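Local coordinates for TOG array regulator of axonemal microtubules protein 1 (PDB 5DN7) that binds microtubules and promotes their polymerization through its TOG domains, and is needed for ciliogenesis and for setting cilium length, at residues Glu21-Glu26 / Val65-Leu70; Gln42-Leu47 / Leu87-Leu92; Leu183-Ala188 / Val225-Leu230; Ala207-Ser212 / Asn219-Ala224. All coordinates share one frame; numbering follows the deposited sequence.

Contact 1 of 4, residues Glu21-Glu26 / Val65-Leu70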
loop_
_atom_site.group_PDB
_atom_site.type_symbol
_atom_site.label_atom_id
_atom_site.label_comp_id
_atom_site.label_asym_id
_atom_site.label_seq_id
_atom_site.Cartn_x
_atom_site.Cartn_y
_atom_site.Cartn_z
ATOM N N GLU A 21 27.207 -6.559 -2.894
ATOM C CA GLU A 21 27.963 -5.340 -3.229
ATOM C C GLU A 21 27.660 -4.168 -2.288
ATOM O O GLU A 21 28.036 -3.033 -2.570
ATOM C CB GLU A 21 27.683 -4.899 -4.674
ATOM C CG GLU A 21 27.776 -5.994 -5.714
ATOM C CD GLU A 21 28.822 -5.700 -6.773
ATOM O OE1 GLU A 21 29.641 -4.777 -6.568
ATOM O OE2 GLU A 21 28.816 -6.387 -7.814
ATOM N N ILE A 22 26.985 -4.442 -1.177
ATOM C CA ILE A 22 26.545 -3.379 -0.277
ATOM C C ILE A 22 26.954 -3.633 1.173
ATOM O O ILE A 22 27.524 -2.762 1.826
ATOM C CB ILE A 22 25.005 -3.200 -0.333
ATOM C CG1 ILE A 22 24.512 -3.214 -1.783
ATOM C CG2 ILE A 22 24.596 -1.908 0.352
ATOM C CD1 ILE A 22 23.033 -3.511 -1.931
ATOM N N ILE A 23 26.666 -4.833 1.668
ATOM C CA ILE A 23 26.812 -5.135 3.085
ATOM C C ILE A 23 28.106 -5.865 3.419
ATOM O O ILE A 23 28.346 -6.958 2.919
ATOM C CB ILE A 23 25.650 -6.002 3.586
ATOM C CG1 ILE A 23 24.327 -5.546 2.969
ATOM C CG2 ILE A 23 25.588 -5.991 5.104
ATOM C CD1 ILE A 23 23.193 -6.505 3.241
ATOM N N PRO A 24 28.935 -5.263 4.281
ATOM C CA PRO A 24 30.094 -5.921 4.897
ATOM C C PRO A 24 29.688 -7.224 5.593
ATOM O O PRO A 24 28.711 -7.194 6.348
ATOM C CB PRO A 24 30.578 -4.883 5.911
ATOM C CG PRO A 24 30.131 -3.575 5.339
ATOM C CD PRO A 24 28.820 -3.852 4.686
ATOM N N GLN A 25 30.405 -8.326 5.348
ATOM C CA GLN A 25 30.045 -9.654 5.883
ATOM C C GLN A 25 29.776 -9.642 7.388
ATOM O O GLN A 25 28.956 -10.410 7.893
ATOM C CB GLN A 25 31.151 -10.676 5.574
ATOM C CG GLN A 25 31.368 -10.978 4.096
ATOM C CD GLN A 25 30.190 -11.701 3.449
ATOM O OE1 GLN A 25 29.360 -11.088 2.779
ATOM N NE2 GLN A 25 30.124 -13.015 3.640
ATOM N N GLU A 26 30.441 -8.788 8.152
ATOM C CA GLU A 26 30.144 -8.692 9.582
ATOM C C GLU A 26 28.788 -8.107 9.864
ATOM O O GLU A 26 28.080 -8.613 10.682
ATOM C CB GLU A 26 31.208 -7.936 10.377
ATOM C CG GLU A 26 31.479 -6.517 9.936
ATOM C CD GLU A 26 30.723 -5.462 10.721
ATOM O OE1 GLU A 26 30.746 -4.302 10.294
ATOM O OE2 GLU A 26 30.096 -5.778 11.738
ATOM N N VAL A 65 18.540 -8.041 -6.297
ATOM C CA VAL A 65 17.576 -9.103 -6.004
ATOM C C VAL A 65 17.907 -9.780 -4.672
ATOM O O VAL A 65 17.017 -10.018 -3.826
ATOM C CB VAL A 65 17.540 -10.171 -7.136
ATOM C CG1 VAL A 65 16.650 -11.351 -6.751
ATOM C CG2 VAL A 65 17.054 -9.562 -8.434
ATOM N N GLY A 66 19.189 -10.087 -4.479
ATOM C CA GLY A 66 19.614 -10.645 -3.205
ATOM C C GLY A 66 19.270 -9.746 -2.019
ATOM O O GLY A 66 18.660 -10.189 -1.043
ATOM N N PHE A 67 19.652 -8.477 -2.124
ATOM C CA PHE A 67 19.431 -7.480 -1.078
ATOM C C PHE A 67 17.958 -7.369 -0.702
ATOM O O PHE A 67 17.588 -7.421 0.474
ATOM C CB PHE A 67 19.959 -6.122 -1.554
ATOM C CG PHE A 67 19.982 -5.058 -0.485
ATOM C CD1 PHE A 67 20.718 -5.234 0.675
ATOM C CD2 PHE A 67 19.303 -3.872 -0.658
ATOM C CE1 PHE A 67 20.748 -4.255 1.654
ATOM C CE2 PHE A 67 19.337 -2.894 0.314
ATOM C CZ PHE A 67 20.060 -3.089 1.470
ATOM N N ILE A 68 17.122 -7.214 -1.720
ATOM C CA ILE A 68 15.693 -7.090 -1.505
ATOM C C ILE A 68 15.162 -8.368 -0.846
ATOM O O ILE A 68 14.305 -8.300 0.035
ATOM C CB ILE A 68 14.949 -6.792 -2.829
ATOM C CG1 ILE A 68 15.190 -5.338 -3.241
ATOM C CG2 ILE A 68 13.459 -7.035 -2.683
ATOM C CD1 ILE A 68 14.913 -5.045 -4.694
ATOM N N SER A 69 15.707 -9.517 -1.244
ATOM C CA SER A 69 15.343 -10.801 -0.636
ATOM C C SER A 69 15.644 -10.813 0.877
ATOM O O SER A 69 14.815 -11.217 1.713
ATOM C CB SER A 69 16.090 -11.926 -1.365
ATOM O OG SER A 69 15.690 -13.209 -0.927
ATOM N N LEU A 70 16.831 -10.332 1.222
ATOM C CA LEU A 70 17.228 -10.153 2.611
ATOM C C LEU A 70 16.238 -9.272 3.387
ATOM O O LEU A 70 15.772 -9.647 4.477
ATOM C CB LEU A 70 18.622 -9.536 2.683
ATOM C CG LEU A 70 19.105 -9.277 4.101
ATOM C CD1 LEU A 70 19.244 -10.611 4.823
ATOM C CD2 LEU A 70 20.415 -8.528 4.089
#
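I22 lies over one face of the F67 ring, and I23 meets the same ring at its edge. The CD1 methyl of I22 stands 3.9 Å from the centroid of the F67 ring, 19° off the ring normal. This is a CH-pi contact, shifted from the ring centre toward CG of F67. I23 comes in near the ring plane, with its CD1 3.7 Å from F67 CE1. Both isoleucines cross the phenylalanine at about a right angle. I23 CD1 also meets L70 CD2 tip to tip at 3.5 Å, one helical turn further along. The ring gets there because F67 CG is anti to the backbone N (chi1 -171°), which sends it out from helix 61-74. The contact belongs to the TOG 2 domain, a solenoid of HEAT repeats. It joins the segment leading into helix 25-32, in predicted HEAT 4, to helix 61-74 of predicted HEAT 5. With an alanine in place of F67, the CD1 methyls of I22 and I23 would probably lose their shared surface and a gap would open between the two segments. L47 and L51 of helix 40-52, and V89 and L93 of helix 80-97, also pack on F67.

Contact 2 of 4, residues Gln42-Leu47 / Leu87-Leu92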
loop_
_atom_site.group_PDB
_atom_site.type_symbol
_atom_site.label_atom_id
_atom_site.label_comp_id
_atom_site.label_asym_id
_atom_site.label_seq_id
_atom_site.Cartn_x
_atom_site.Cartn_y
_atom_site.Cartn_z
ATOM N N GLN A 42 20.065 -2.392 15.709
ATOM C CA GLN A 42 21.244 -1.595 15.490
ATOM C C GLN A 42 21.901 -1.934 14.164
ATOM O O GLN A 42 22.297 -1.047 13.463
ATOM C CB GLN A 42 22.231 -1.734 16.655
ATOM C CG GLN A 42 23.681 -1.515 16.265
ATOM C CD GLN A 42 24.035 -0.058 16.206
ATOM O OE1 GLN A 42 23.207 0.795 16.535
ATOM N NE2 GLN A 42 25.274 0.249 15.795
ATOM N N ALA A 43 21.981 -3.216 13.833
ATOM C CA ALA A 43 22.510 -3.686 12.561
ATOM C C ALA A 43 21.714 -3.076 11.403
ATOM O O ALA A 43 22.287 -2.517 10.465
ATOM C CB ALA A 43 22.473 -5.183 12.504
ATOM N N VAL A 44 20.394 -3.179 11.495
ATOM C CA VAL A 44 19.493 -2.597 10.519
ATOM C C VAL A 44 19.726 -1.082 10.329
ATOM O O VAL A 44 19.721 -0.567 9.193
ATOM C CB VAL A 44 18.025 -2.849 10.925
ATOM C CG1 VAL A 44 17.076 -2.146 9.965
ATOM C CG2 VAL A 44 17.731 -4.333 10.974
ATOM N N GLU A 45 19.938 -0.362 11.426
ATOM C CA GLU A 45 20.123 1.076 11.278
ATOM C C GLU A 45 21.491 1.395 10.661
ATOM O O GLU A 45 21.630 2.331 9.858
ATOM C CB GLU A 45 19.955 1.777 12.613
ATOM C CG GLU A 45 20.526 3.156 12.620
ATOM C CD GLU A 45 19.447 4.172 12.371
ATOM O OE1 GLU A 45 18.327 3.740 12.013
ATOM O OE2 GLU A 45 19.715 5.388 12.502
ATOM N N GLU A 46 22.495 0.603 11.029
ATOM C CA GLU A 46 23.793 0.641 10.354
ATOM C C GLU A 46 23.610 0.495 8.837
ATOM O O GLU A 46 24.130 1.295 8.049
ATOM C CB GLU A 46 24.695 -0.470 10.893
ATOM C CG GLU A 46 26.101 -0.038 11.271
ATOM C CD GLU A 46 26.789 -1.057 12.175
ATOM O OE1 GLU A 46 26.380 -1.191 13.351
ATOM O OE2 GLU A 46 27.729 -1.738 11.707
ATOM N N LEU A 47 22.855 -0.531 8.448
ATOM C CA LEU A 47 22.507 -0.770 7.055
ATOM C C LEU A 47 21.901 0.469 6.412
ATOM O O LEU A 47 22.291 0.855 5.313
ATOM C CB LEU A 47 21.540 -1.947 6.946
ATOM C CG LEU A 47 21.178 -2.361 5.521
ATOM C CD1 LEU A 47 22.436 -2.459 4.674
ATOM C CD2 LEU A 47 20.421 -3.698 5.547
ATOM N N LEU A 87 11.790 -1.608 7.078
ATOM C CA LEU A 87 10.928 -0.790 6.227
ATOM C C LEU A 87 11.571 0.546 5.905
ATOM O O LEU A 87 11.449 1.035 4.788
ATOM C CB LEU A 87 9.562 -0.565 6.874
ATOM C CG LEU A 87 8.621 -1.758 6.804
ATOM C CD1 LEU A 87 7.350 -1.512 7.592
ATOM C CD2 LEU A 87 8.301 -2.046 5.331
ATOM N N GLN A 88 12.261 1.138 6.876
ATOM C CA GLN A 88 13.021 2.347 6.580
ATOM C C GLN A 88 14.142 2.108 5.555
ATOM O O GLN A 88 14.367 2.920 4.627
ATOM C CB GLN A 88 13.603 2.913 7.857
ATOM C CG GLN A 88 12.569 3.582 8.711
ATOM C CD GLN A 88 13.197 4.261 9.876
ATOM O OE1 GLN A 88 13.922 3.634 10.650
ATOM N NE2 GLN A 88 12.945 5.560 10.011
ATOM N N VAL A 89 14.849 0.991 5.716
ATOM C CA VAL A 89 15.864 0.633 4.725
ATOM C C VAL A 89 15.260 0.443 3.319
ATOM O O VAL A 89 15.801 0.908 2.328
ATOM C CB VAL A 89 16.605 -0.633 5.149
ATOM C CG1 VAL A 89 17.382 -1.216 3.973
ATOM C CG2 VAL A 89 17.526 -0.311 6.328
ATOM N N LEU A 90 14.130 -0.237 3.253
ATOM C CA LEU A 90 13.424 -0.499 2.011
ATOM C C LEU A 90 12.939 0.797 1.367
ATOM O O LEU A 90 13.050 0.971 0.161
ATOM C CB LEU A 90 12.250 -1.446 2.273
ATOM C CG LEU A 90 11.427 -1.875 1.060
ATOM C CD1 LEU A 90 12.336 -2.520 0.042
ATOM C CD2 LEU A 90 10.284 -2.818 1.466
ATOM N N HIS A 91 12.406 1.704 2.176
ATOM C CA HIS A 91 11.990 3.010 1.686
ATOM C C HIS A 91 13.166 3.748 1.070
ATOM O O HIS A 91 13.054 4.313 -0.030
ATOM C CB HIS A 91 11.394 3.870 2.805
ATOM C CG HIS A 91 10.980 5.236 2.346
ATOM N ND1 HIS A 91 11.110 6.365 3.126
ATOM C CD2 HIS A 91 10.438 5.652 1.174
ATOM C CE1 HIS A 91 10.670 7.414 2.455
ATOM N NE2 HIS A 91 10.261 7.005 1.265
ATOM N N LEU A 92 14.284 3.762 1.799
ATOM C CA LEU A 92 15.464 4.465 1.312
ATOM C C LEU A 92 15.947 3.836 -0.000
ATOM O O LEU A 92 16.278 4.537 -0.955
ATOM C CB LEU A 92 16.572 4.453 2.362
ATOM C CG LEU A 92 17.889 5.104 1.946
ATOM C CD1 LEU A 92 17.646 6.513 1.435
ATOM C CD2 LEU A 92 18.825 5.147 3.149
#
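The two helical segments come nearest at L47 and V89, whose CA atoms are 7.2 Å apart, and no hydrogen bond joins their backbones. V89 carries the contact from its side. Its CB points toward the other helix, and its two methyls go to different partners. CG2 of V89 rests 3.6 Å from the carbonyl O of V44, and the same methyl lies 4.1 Å from V44 CG1. The two valine side chains cross obliquely. CG1 of V89 turns instead to L47, where it lies 4.2 Å from CD2 of L47. The first torsion of V89 sets this division of labour: CG1 is anti to the backbone N (chi1 165°) and CG2 is anti to the carbonyl carbon. V44 and L47 are three residues apart on helix 40-52, so the valine meets the surface of one helical turn. Helix 40-52 belongs to predicted HEAT 4 and helix 80-97 to predicted HEAT 5. The contact therefore ties two successive predicted repeats of the TOG 2 solenoid. The V89 side chain also touches K48 and L51 of helix 40-52, and L71 of helix 61-74. On another flank of helix 40-52, E46 makes a salt bridge with R30 of helix 25-32. Across the contact itself the side chains meet through methyl groups alone. Cohesion between these two segments thus rests on van der Waals contact and on the burial of V44, L47 and V89.

Contact 3 of 4, residues Leu183-Ala188 / Val225-Leu230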
loop_
_atom_site.group_PDB
_atom_site.type_symbol
_atom_site.label_atom_id
_atom_site.label_comp_id
_atom_site.label_asym_id
_atom_site.label_seq_id
_atom_site.Cartn_x
_atom_site.Cartn_y
_atom_site.Cartn_z
ATOM N N LEU A 183 -11.618 0.010 -11.429
ATOM C CA LEU A 183 -11.334 0.218 -10.025
ATOM C C LEU A 183 -12.560 -0.123 -9.181
ATOM O O LEU A 183 -12.466 -0.899 -8.232
ATOM C CB LEU A 183 -10.878 1.662 -9.799
ATOM C CG LEU A 183 -10.017 1.972 -8.583
ATOM C CD1 LEU A 183 -8.893 0.961 -8.429
ATOM C CD2 LEU A 183 -9.444 3.385 -8.727
ATOM N N SER A 184 -13.719 0.415 -9.538
ATOM C CA SER A 184 -14.900 0.169 -8.724
ATOM C C SER A 184 -15.342 -1.301 -8.763
ATOM O O SER A 184 -15.887 -1.809 -7.777
ATOM C CB SER A 184 -16.049 1.064 -9.157
ATOM O OG SER A 184 -16.387 0.833 -10.503
ATOM N N PHE A 185 -15.115 -1.980 -9.885
ATOM C CA PHE A 185 -15.434 -3.404 -9.944
ATOM C C PHE A 185 -14.474 -4.214 -9.104
ATOM O O PHE A 185 -14.858 -5.217 -8.512
ATOM C CB PHE A 185 -15.417 -3.916 -11.390
ATOM C CG PHE A 185 -16.718 -3.714 -12.115
ATOM C CD1 PHE A 185 -17.212 -2.443 -12.346
ATOM C CD2 PHE A 185 -17.439 -4.792 -12.573
ATOM C CE1 PHE A 185 -18.409 -2.243 -13.005
ATOM C CE2 PHE A 185 -18.631 -4.600 -13.251
ATOM C CZ PHE A 185 -19.112 -3.317 -13.457
ATOM N N ASP A 186 -13.218 -3.791 -9.069
ATOM C CA ASP A 186 -12.212 -4.456 -8.253
ATOM C C ASP A 186 -12.459 -4.207 -6.761
ATOM O O ASP A 186 -12.086 -5.025 -5.921
ATOM C CB ASP A 186 -10.794 -3.987 -8.620
ATOM C CG ASP A 186 -10.282 -4.590 -9.932
ATOM O OD1 ASP A 186 -10.854 -5.594 -10.421
ATOM O OD2 ASP A 186 -9.271 -4.066 -10.463
ATOM N N LEU A 187 -13.088 -3.082 -6.430
ATOM C CA LEU A 187 -13.263 -2.701 -5.020
ATOM C C LEU A 187 -14.605 -3.149 -4.466
ATOM O O LEU A 187 -14.763 -3.291 -3.268
ATOM C CB LEU A 187 -13.123 -1.189 -4.845
ATOM C CG LEU A 187 -11.706 -0.616 -4.749
ATOM C CD1 LEU A 187 -11.793 0.893 -4.711
ATOM C CD2 LEU A 187 -10.991 -1.131 -3.493
ATOM N N ALA A 188 -15.575 -3.364 -5.344
ATOM C CA ALA A 188 -16.919 -3.750 -4.924
ATOM C C ALA A 188 -16.986 -4.987 -3.992
ATOM O O ALA A 188 -17.866 -5.035 -3.140
ATOM C CB ALA A 188 -17.795 -3.981 -6.159
ATOM N N VAL A 225 -21.958 -2.387 -7.700
ATOM C CA VAL A 225 -22.682 -2.935 -6.560
ATOM C C VAL A 225 -23.523 -4.140 -7.014
ATOM O O VAL A 225 -23.686 -5.114 -6.273
ATOM C CB VAL A 225 -23.598 -1.880 -5.889
ATOM C CG1 VAL A 225 -24.466 -2.516 -4.785
ATOM C CG2 VAL A 225 -22.779 -0.685 -5.336
ATOM N N ASP A 226 -24.044 -4.086 -8.237
ATOM C CA ASP A 226 -24.854 -5.199 -8.718
ATOM C C ASP A 226 -24.031 -6.471 -8.829
ATOM O O ASP A 226 -24.546 -7.545 -8.575
ATOM C CB ASP A 226 -25.491 -4.889 -10.068
ATOM C CG ASP A 226 -26.749 -4.071 -9.933
ATOM O OD1 ASP A 226 -27.369 -4.117 -8.850
ATOM O OD2 ASP A 226 -27.114 -3.383 -10.912
ATOM N N THR A 227 -22.759 -6.354 -9.214
ATOM C CA THR A 227 -21.919 -7.553 -9.308
ATOM C C THR A 227 -21.638 -8.269 -7.965
ATOM O O THR A 227 -21.108 -9.390 -7.954
ATOM C CB THR A 227 -20.554 -7.242 -9.970
ATOM O OG1 THR A 227 -19.714 -6.526 -9.063
ATOM C CG2 THR A 227 -20.750 -6.437 -11.231
ATOM N N VAL A 228 -21.981 -7.657 -6.834
ATOM C CA VAL A 228 -21.681 -8.321 -5.573
ATOM C C VAL A 228 -22.891 -8.488 -4.663
ATOM O O VAL A 228 -22.752 -9.056 -3.593
ATOM C CB VAL A 228 -20.583 -7.585 -4.763
ATOM C CG1 VAL A 228 -19.301 -7.456 -5.576
ATOM C CG2 VAL A 228 -21.081 -6.245 -4.279
ATOM N N GLU A 229 -24.066 -8.002 -5.056
ATOM C CA GLU A 229 -25.246 -8.242 -4.227
ATOM C C GLU A 229 -26.526 -8.629 -4.984
ATOM O O GLU A 229 -26.968 -9.774 -4.890
ATOM C CB GLU A 229 -25.538 -7.025 -3.349
ATOM C CG GLU A 229 -26.780 -7.220 -2.466
ATOM C CD GLU A 229 -26.557 -6.851 -1.006
ATOM O OE1 GLU A 229 -25.990 -7.685 -0.258
ATOM O OE2 GLU A 229 -26.956 -5.730 -0.604
ATOM N N LEU A 230 -27.130 -7.693 -5.710
ATOM C CA LEU A 230 -28.429 -7.941 -6.371
ATOM C C LEU A 230 -29.528 -8.203 -5.336
ATOM O O LEU A 230 -30.556 -7.519 -5.321
ATOM C CB LEU A 230 -28.366 -9.128 -7.348
ATOM C CG LEU A 230 -27.527 -9.059 -8.618
ATOM C CD1 LEU A 230 -27.861 -10.244 -9.537
ATOM C CD2 LEU A 230 -27.721 -7.742 -9.349
HETATM O O HOH W 1 -16.807 -6.972 -9.363
#
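This is a partly buried, mixed contact near the C-terminal end of the TOG 2 solenoid, where the C-terminal part of helix 180-187 meets the chain around the C-terminal part of helix 219-226. A188 and V225 bring the backbones closest, with CA atoms 6.0 Å apart. A188 is the buried member. Its CB lies 3.8 Å from CG1 of V228, and its carbonyl O lies 3.6 Å from CG2 of V228. Both methyls of this valine therefore bear on one residue. The rotation of V228, with CG1 anti to its own carbonyl carbon (chi1 -57°), sets CG1 against A188 CB while CG2 rests at the A188 carbonyl. On the more exposed side, F185 and T227 cross at about a right angle. CG2 of T227 approaches the F185 ring obliquely and comes to 3.5 Å from CE2 of F185. The other branch of T227 is polar. A water donates to F185 O at 2.8 Å and also to T227 OG1 at 3.0 Å. That OG1 has a further bond with the carbonyl of A224, on helix 219-226. V220 and A224 of the same helix touch F185 as well. Helix 180-187 belongs to predicted HEAT 8, so the contact joins that repeat to the chain around the next helix but one. The two branches of T227 thus do different work. Its methyl adds apolar contact with the ring, while its hydroxyl takes part in the water bridge. No direct hydrogen bond spans the segments, so their polar link runs through this water.

Contact 4 of 4, residues Ala207-Ser212 / Asn219-Ala224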
loop_
_atom_site.group_PDB
_atom_site.type_symbol
_atom_site.label_atom_id
_atom_site.label_comp_id
_atom_site.label_asym_id
_atom_site.label_seq_id
_atom_site.Cartn_x
_atom_site.Cartn_y
_atom_site.Cartn_z
ATOM N N ALA A 207 -17.379 6.623 -2.080
ATOM C CA ALA A 207 -17.650 8.060 -2.072
ATOM C C ALA A 207 -16.618 8.800 -2.923
ATOM O O ALA A 207 -16.974 9.675 -3.749
ATOM C CB ALA A 207 -17.660 8.616 -0.636
ATOM N N VAL A 208 -15.344 8.443 -2.747
ATOM C CA VAL A 208 -14.305 9.079 -3.562
ATOM C C VAL A 208 -14.410 8.739 -5.065
ATOM O O VAL A 208 -14.151 9.590 -5.935
ATOM C CB VAL A 208 -12.894 8.710 -3.074
ATOM C CG1 VAL A 208 -11.851 9.458 -3.898
ATOM C CG2 VAL A 208 -12.746 9.072 -1.607
ATOM N N LEU A 209 -14.775 7.506 -5.382
ATOM C CA LEU A 209 -15.019 7.158 -6.781
ATOM C C LEU A 209 -16.162 7.990 -7.357
ATOM O O LEU A 209 -16.037 8.514 -8.443
ATOM C CB LEU A 209 -15.326 5.673 -6.942
ATOM C CG LEU A 209 -14.147 4.747 -6.668
ATOM C CD1 LEU A 209 -14.634 3.325 -6.649
ATOM C CD2 LEU A 209 -13.073 4.940 -7.744
ATOM N N ALA A 210 -17.274 8.101 -6.629
ATOM C CA ALA A 210 -18.404 8.907 -7.098
ATOM C C ALA A 210 -17.963 10.337 -7.372
ATOM O O ALA A 210 -18.299 10.913 -8.407
ATOM C CB ALA A 210 -19.537 8.899 -6.090
ATOM N N SER A 211 -17.198 10.900 -6.442
ATOM C CA SER A 211 -16.691 12.257 -6.613
ATOM C C SER A 211 -15.757 12.391 -7.820
ATOM O O SER A 211 -15.743 13.431 -8.497
ATOM C CB SER A 211 -15.981 12.703 -5.329
ATOM O OG SER A 211 -15.161 13.830 -5.551
ATOM N N SER A 212 -14.983 11.352 -8.103
ATOM C CA SER A 212 -13.988 11.441 -9.163
ATOM C C SER A 212 -14.565 11.196 -10.544
ATOM O O SER A 212 -14.041 11.699 -11.530
ATOM C CB SER A 212 -12.853 10.465 -8.906
ATOM O OG SER A 212 -12.229 10.810 -7.682
ATOM N N ASN A 219 -23.655 5.640 -12.401
ATOM C CA ASN A 219 -24.379 4.533 -12.933
ATOM C C ASN A 219 -23.500 3.293 -12.874
ATOM O O ASN A 219 -23.956 2.245 -12.603
ATOM C CB ASN A 219 -24.770 4.856 -14.370
ATOM C CG ASN A 219 -25.850 5.922 -14.454
ATOM O OD1 ASN A 219 -26.599 6.132 -13.516
ATOM N ND2 ASN A 219 -25.928 6.605 -15.569
ATOM N N VAL A 220 -22.235 3.459 -13.141
ATOM C CA VAL A 220 -21.248 2.402 -13.192
ATOM C C VAL A 220 -20.967 1.885 -11.787
ATOM O O VAL A 220 -20.666 0.704 -11.615
ATOM C CB VAL A 220 -19.939 2.885 -13.872
ATOM C CG1 VAL A 220 -19.337 4.026 -13.114
ATOM C CG2 VAL A 220 -18.945 1.756 -13.965
ATOM N N LEU A 221 -21.108 2.762 -10.787
ATOM C CA LEU A 221 -20.940 2.375 -9.392
ATOM C C LEU A 221 -22.072 1.475 -8.962
ATOM O O LEU A 221 -21.874 0.509 -8.201
ATOM C CB LEU A 221 -20.886 3.594 -8.467
ATOM C CG LEU A 221 -19.594 4.398 -8.454
ATOM C CD1 LEU A 221 -19.700 5.518 -7.450
ATOM C CD2 LEU A 221 -18.427 3.493 -8.120
ATOM N N PHE A 222 -23.272 1.794 -9.440
ATOM C CA PHE A 222 -24.397 0.912 -9.122
ATOM C C PHE A 222 -24.314 -0.442 -9.860
ATOM O O PHE A 222 -24.745 -1.477 -9.330
ATOM C CB PHE A 222 -25.711 1.622 -9.419
ATOM C CG PHE A 222 -25.896 2.888 -8.620
ATOM C CD1 PHE A 222 -25.385 2.988 -7.336
ATOM C CD2 PHE A 222 -26.543 3.988 -9.165
ATOM C CE1 PHE A 222 -25.544 4.153 -6.593
ATOM C CE2 PHE A 222 -26.702 5.160 -8.426
ATOM C CZ PHE A 222 -26.199 5.236 -7.139
ATOM N N LYS A 223 -23.741 -0.469 -11.044
ATOM C CA LYS A 223 -23.468 -1.714 -11.691
ATOM C C LYS A 223 -22.430 -2.515 -10.912
ATOM O O LYS A 223 -22.573 -3.691 -10.766
ATOM C CB LYS A 223 -22.994 -1.495 -13.114
ATOM C CG LYS A 223 -23.992 -0.714 -13.949
ATOM C CD LYS A 223 -23.839 -0.928 -15.434
ATOM C CE LYS A 223 -23.583 0.359 -16.169
ATOM N NZ LYS A 223 -22.406 0.210 -17.056
ATOM N N ALA A 224 -21.390 -1.849 -10.438
ATOM C CA ALA A 224 -20.400 -2.490 -9.584
ATOM C C ALA A 224 -21.063 -3.125 -8.356
ATOM O O ALA A 224 -20.760 -4.266 -8.015
ATOM C CB ALA A 224 -19.336 -1.494 -9.152
#
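L221 reaches across to helix 196-213 and divides its two methyls between L209 and A210. CD1 of L221 lies 3.6 Å from A210 CB, and it is equally near the backbone there, 3.6 Å from A210 N. This methyl thus sits against the helix surface beside a small residue. CD2 of L221 turns to L209, where it is 4.0 Å from L209 CB and 4.1 Å from L209 CD1. L221 CG is anti to the carbonyl carbon (chi1 -76°), and this carries the fork of the side chain toward the neighbouring helix. An alanine in place of L221 would probably lose both methyl contacts and leave a gap beside L209 and A210. Further out, F206 and M213 of helix 196-213 also touch L221. Within helix 196-213 a side-chain hydrogen bond runs from S212 OG to V208 O, 2.9 Å. The contact joins the second helix of predicted HEAT 8 to the helix that follows it in the TOG 2 region. S184 of helix 180-187 touches both L209 and L221, while L245 of helix 237-246 packs on A210.

In the fold
From the N terminus, contact 1 joins the segment leading into helix 25-32 to helix 61-74. Contact 2 begins inside that loop, on helix 40-52, and closes beyond it on helix 80-97, so the two cross along the chain. They also touch in space. Together they tie predicted HEAT 4 to HEAT 5. About 40 Å from contact 2, centre to centre, and on the opposite side of the chain's centre, contact 3 opens on helix 180-187 and closes at 225-230, just past contact 4. Contact 4 is nested within its loop and joins helices 196-213 and 219-226. Contacts 3 and 4 share helix 219-226 and meet where A188 packs on A224.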